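Local structure of tryptophan synthase alpha-subunit (1GEQ) at residues 85-89 with 90-94; 102-106 with 107-111. The protein cleaves indoleglycerol phosphate to indole and glyceraldehyde 3-phosphate, the aldol step carried out by the alpha subunit of tryptophan synthase. All coordinates share one frame; numbering follows the deposited sequence.

In the fold
Both contacts lie between strand 83-87 and strand 111-114, the third and fourth strands of the eight-stranded parallel barrel. The chain runs up strand 83-87, and contact 1 closes first, where the strand passes into the short helix 89-95. Helix 97-107 follows directly and leads back along the barrel; contact 2 closes at its C-terminal end, where the chain turns into strand 111-114. The contacts therefore stand in series, neither nesting nor crossing, with centres about 14 Å apart. Strand 83-87 joins them: L85 N lies 2.9 Å from G111 O of the next strand, a probable hydrogen bond, and L85 CB packs on V109 CG1 in the loop before it.

Contact 1: 85-89 with 90-94; sequences LMTYY and NPIYR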
# COMPACT_ATOMS: atom_id res chain seq x y z
N LEU A 85 -1.42 -1.40 -6.30
CA LEU A 85 -1.71 -2.77 -5.94
C LEU A 85 -0.50 -3.31 -5.19
O LEU A 85 0.64 -3.19 -5.66
CB LEU A 85 -1.96 -3.58 -7.22
CG LEU A 85 -2.99 -4.71 -7.16
CD1 LEU A 85 -4.34 -4.15 -6.72
CD2 LEU A 85 -3.10 -5.36 -8.53
N MET A 86 -0.73 -3.88 -4.01
CA MET A 86 0.35 -4.44 -3.20
C MET A 86 0.20 -5.97 -3.21
O MET A 86 -0.88 -6.50 -2.93
CB MET A 86 0.28 -3.90 -1.77
CG MET A 86 1.47 -4.26 -0.91
SD MET A 86 1.38 -3.51 0.73
CE MET A 86 2.55 -4.54 1.67
N THR A 87 1.28 -6.67 -3.51
CA THR A 87 1.20 -8.12 -3.58
C THR A 87 2.52 -8.82 -3.34
O THR A 87 3.59 -8.23 -3.46
CB THR A 87 0.71 -8.55 -4.98
OG1 THR A 87 0.52 -9.98 -5.03
CG2 THR A 87 1.74 -8.16 -6.03
N TYR A 88 2.43 -10.10 -2.99
CA TYR A 88 3.62 -10.92 -2.82
C TYR A 88 3.91 -11.44 -4.23
O TYR A 88 3.03 -11.39 -5.09
CB TYR A 88 3.35 -12.05 -1.83
CG TYR A 88 3.48 -11.59 -0.40
CD1 TYR A 88 2.53 -10.76 0.18
CD2 TYR A 88 4.60 -11.94 0.36
CE1 TYR A 88 2.68 -10.28 1.48
CE2 TYR A 88 4.76 -11.47 1.67
CZ TYR A 88 3.80 -10.64 2.21
OH TYR A 88 3.96 -10.18 3.50
N TYR A 89 5.12 -11.94 -4.46
CA TYR A 89 5.52 -12.41 -5.79
C TYR A 89 4.86 -13.68 -6.34
O TYR A 89 4.62 -13.78 -7.54
CB TYR A 89 7.04 -12.57 -5.85
CG TYR A 89 7.60 -12.65 -7.26
CD1 TYR A 89 7.30 -11.67 -8.20
CD2 TYR A 89 8.46 -13.69 -7.64
CE1 TYR A 89 7.84 -11.71 -9.49
CE2 TYR A 89 9.01 -13.73 -8.92
CZ TYR A 89 8.69 -12.74 -9.84
OH TYR A 89 9.23 -12.78 -11.11
N ASN A 90 4.58 -14.65 -5.47
CA ASN A 90 3.97 -15.91 -5.89
C ASN A 90 2.82 -15.75 -6.89
O ASN A 90 2.85 -16.30 -7.98
CB ASN A 90 3.51 -16.71 -4.67
CG ASN A 90 2.80 -18.00 -5.04
OD1 ASN A 90 3.35 -18.85 -5.74
ND2 ASN A 90 1.57 -18.16 -4.56
N PRO A 91 1.78 -14.99 -6.52
CA PRO A 91 0.63 -14.79 -7.42
C PRO A 91 1.03 -14.27 -8.81
O PRO A 91 0.74 -14.90 -9.83
CB PRO A 91 -0.22 -13.78 -6.66
CG PRO A 91 0.11 -14.06 -5.22
CD PRO A 91 1.59 -14.24 -5.27
N ILE A 92 1.70 -13.12 -8.84
CA ILE A 92 2.14 -12.52 -10.09
C ILE A 92 3.09 -13.43 -10.88
O ILE A 92 2.95 -13.59 -12.09
CB ILE A 92 2.81 -11.14 -9.83
CG1 ILE A 92 3.75 -10.78 -10.98
CG2 ILE A 92 3.53 -11.16 -8.50
CD1 ILE A 92 4.40 -9.41 -10.82
N TYR A 93 4.05 -14.02 -10.18
CA TYR A 93 5.02 -14.91 -10.80
C TYR A 93 4.33 -16.12 -11.43
O TYR A 93 4.60 -16.48 -12.57
CB TYR A 93 6.03 -15.39 -9.76
CG TYR A 93 6.85 -16.60 -10.17
CD1 TYR A 93 7.80 -16.51 -11.19
CD2 TYR A 93 6.67 -17.83 -9.54
CE1 TYR A 93 8.55 -17.63 -11.58
CE2 TYR A 93 7.41 -18.95 -9.91
CZ TYR A 93 8.34 -18.84 -10.93
OH TYR A 93 9.07 -19.95 -11.31
N ARG A 94 3.43 -16.74 -10.67
CA ARG A 94 2.71 -17.92 -11.12
C ARG A 94 1.73 -17.61 -12.24
O ARG A 94 1.27 -18.52 -12.94
CB ARG A 94 1.98 -18.55 -9.93
CG ARG A 94 2.25 -20.04 -9.78
CD ARG A 94 2.55 -20.41 -8.34
NE ARG A 94 1.51 -21.24 -7.74
CZ ARG A 94 0.26 -20.85 -7.54
NH1 ARG A 94 -0.12 -19.62 -7.88
NH2 ARG A 94 -0.62 -21.68 -6.99
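Y89 and Y93 meet one helical turn apart, with the side chain of the first laid across the beginning of the second. Y93 CB sits over one face of the Y89 ring, 3.6 Å from its centroid, a CH-pi contact displaced toward the CE2 side of the ring, where the closest approach is 3.5 Å from Y93 CB to Y89 CE2. The two rings are turned by only 27° but are slid so far apart that they barely overlap, and the ring of Y93, which is poorly ordered, leads away. CG of Y89 stands anti to the backbone N (chi1 -163°), and this carries the ring over Y93 CB while CD1 reaches I92 CG2 at 3.8 Å. Beneath the side chains, Y93 N donates to Y89 O (2.7 Å, 164° at the hydrogen) in a helical i to i+4 bond. The turn joins the third strand of the TIM barrel to helix 89-95 at the C-terminal end of the sheet, the end that carries the active site: Y88 OH hydrogen-bonds to the catalytic D47. Replacing Y89 by an alanine would remove the ring, probably leaving Y93 CB without the face it lies on and I92 CG2 without its contact to CD1. I92 CG2 sits 3.0 Å from Y89 O and near Y88 O, with T87 CG2 more loosely beyond, while the I92 side chain also touches V97 and F100 of helix 97-107. Just before the helix, T87 OG1 donates to a lone pair of Y88 O in the carbonyl plane, and P91 CD lies 3.2 Å from Y88 O.

Contact 2: 102-106 with 107-111; sequences AEAKA and SGVDG
S107 grips the last turn of its helix through both its backbone and its side chain. S107 OG donates to E103 O at 2.9 Å and S107 N to the same oxygen at 3.0 Å, the two reaching it from opposite faces of the carbonyl plane. The hydroxyl can fold back in this way because OG lies beside the backbone N (chi1 -56°). One residue on, A104 O receives V109 N at 3.0 Å with a fairly straight 159° at the hydrogen, while G108 N donates to K105 O from above its carbonyl plane. Beside these bonds, V109 lays CB and CG2 along the A104 carbonyl, and the CB atoms of V109 and A104 meet at 4.1 Å. Helix 65-76 backs this apolar side, F69 touching A104 and S107, and V72 touching V109. Farther out, R66 forms a salt bridge with E103, and R76 binds both G108 O and the D110 carboxylate. G108 has a positive phi of 117°, at which a CB would be jammed against the preceding carbonyl oxygen. The result is a Schellman motif ending helix 97-107 and turning the chain into strand 111-114 of the TIM barrel.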
# COMPACT_ATOMS: atom_id res chain seq x y z
N ALA A 102 -0.25 -6.31 -17.30
CA ALA A 102 -1.14 -5.89 -18.38
C ALA A 102 -2.60 -5.80 -17.92
O ALA A 102 -3.27 -4.79 -18.16
CB ALA A 102 -1.02 -6.85 -19.55
N GLU A 103 -3.09 -6.85 -17.29
CA GLU A 103 -4.47 -6.87 -16.82
C GLU A 103 -4.65 -5.85 -15.71
O GLU A 103 -5.72 -5.24 -15.58
CB GLU A 103 -4.84 -8.27 -16.32
CG GLU A 103 -6.33 -8.49 -16.09
CD GLU A 103 -6.67 -9.93 -15.76
OE1 GLU A 103 -7.87 -10.26 -15.66
OE2 GLU A 103 -5.73 -10.73 -15.59
N ALA A 104 -3.61 -5.64 -14.90
CA ALA A 104 -3.68 -4.67 -13.81
C ALA A 104 -3.89 -3.28 -14.40
O ALA A 104 -4.77 -2.53 -13.98
CB ALA A 104 -2.40 -4.71 -12.99
N LYS A 105 -3.06 -2.96 -15.39
CA LYS A 105 -3.14 -1.67 -16.07
C LYS A 105 -4.50 -1.53 -16.74
O LYS A 105 -5.12 -0.46 -16.71
CB LYS A 105 -2.02 -1.58 -17.12
CG LYS A 105 -1.96 -0.28 -17.92
CD LYS A 105 -1.81 0.94 -17.02
CE LYS A 105 -1.74 2.23 -17.83
NZ LYS A 105 -1.68 3.45 -16.97
N ALA A 106 -4.98 -2.62 -17.34
CA ALA A 106 -6.27 -2.62 -18.02
C ALA A 106 -7.42 -2.29 -17.07
O ALA A 106 -8.37 -1.61 -17.46
CB ALA A 106 -6.52 -3.99 -18.66
N SER A 107 -7.32 -2.76 -15.83
CA SER A 107 -8.35 -2.52 -14.83
C SER A 107 -8.33 -1.10 -14.26
O SER A 107 -9.33 -0.64 -13.70
CB SER A 107 -8.18 -3.52 -13.68
OG SER A 107 -8.22 -4.85 -14.16
N GLY A 108 -7.20 -0.42 -14.40
CA GLY A 108 -7.10 0.94 -13.90
C GLY A 108 -6.07 1.14 -12.79
O GLY A 108 -6.05 2.19 -12.14
N VAL A 109 -5.22 0.14 -12.58
CA VAL A 109 -4.18 0.22 -11.55
C VAL A 109 -3.07 1.17 -12.01
O VAL A 109 -2.62 1.11 -13.14
CB VAL A 109 -3.55 -1.17 -11.28
CG1 VAL A 109 -2.34 -1.03 -10.34
CG2 VAL A 109 -4.60 -2.09 -10.65
N ASP A 110 -2.62 2.04 -11.11
CA ASP A 110 -1.57 3.00 -11.46
C ASP A 110 -0.16 2.54 -11.11
O ASP A 110 0.78 2.73 -11.89
CB ASP A 110 -1.86 4.33 -10.77
CG ASP A 110 -3.24 4.86 -11.10
OD1 ASP A 110 -4.12 4.82 -10.21
OD2 ASP A 110 -3.44 5.29 -12.25
N GLY A 111 -0.01 1.94 -9.93
CA GLY A 111 1.30 1.49 -9.52
C GLY A 111 1.26 0.12 -8.88
O GLY A 111 0.19 -0.37 -8.52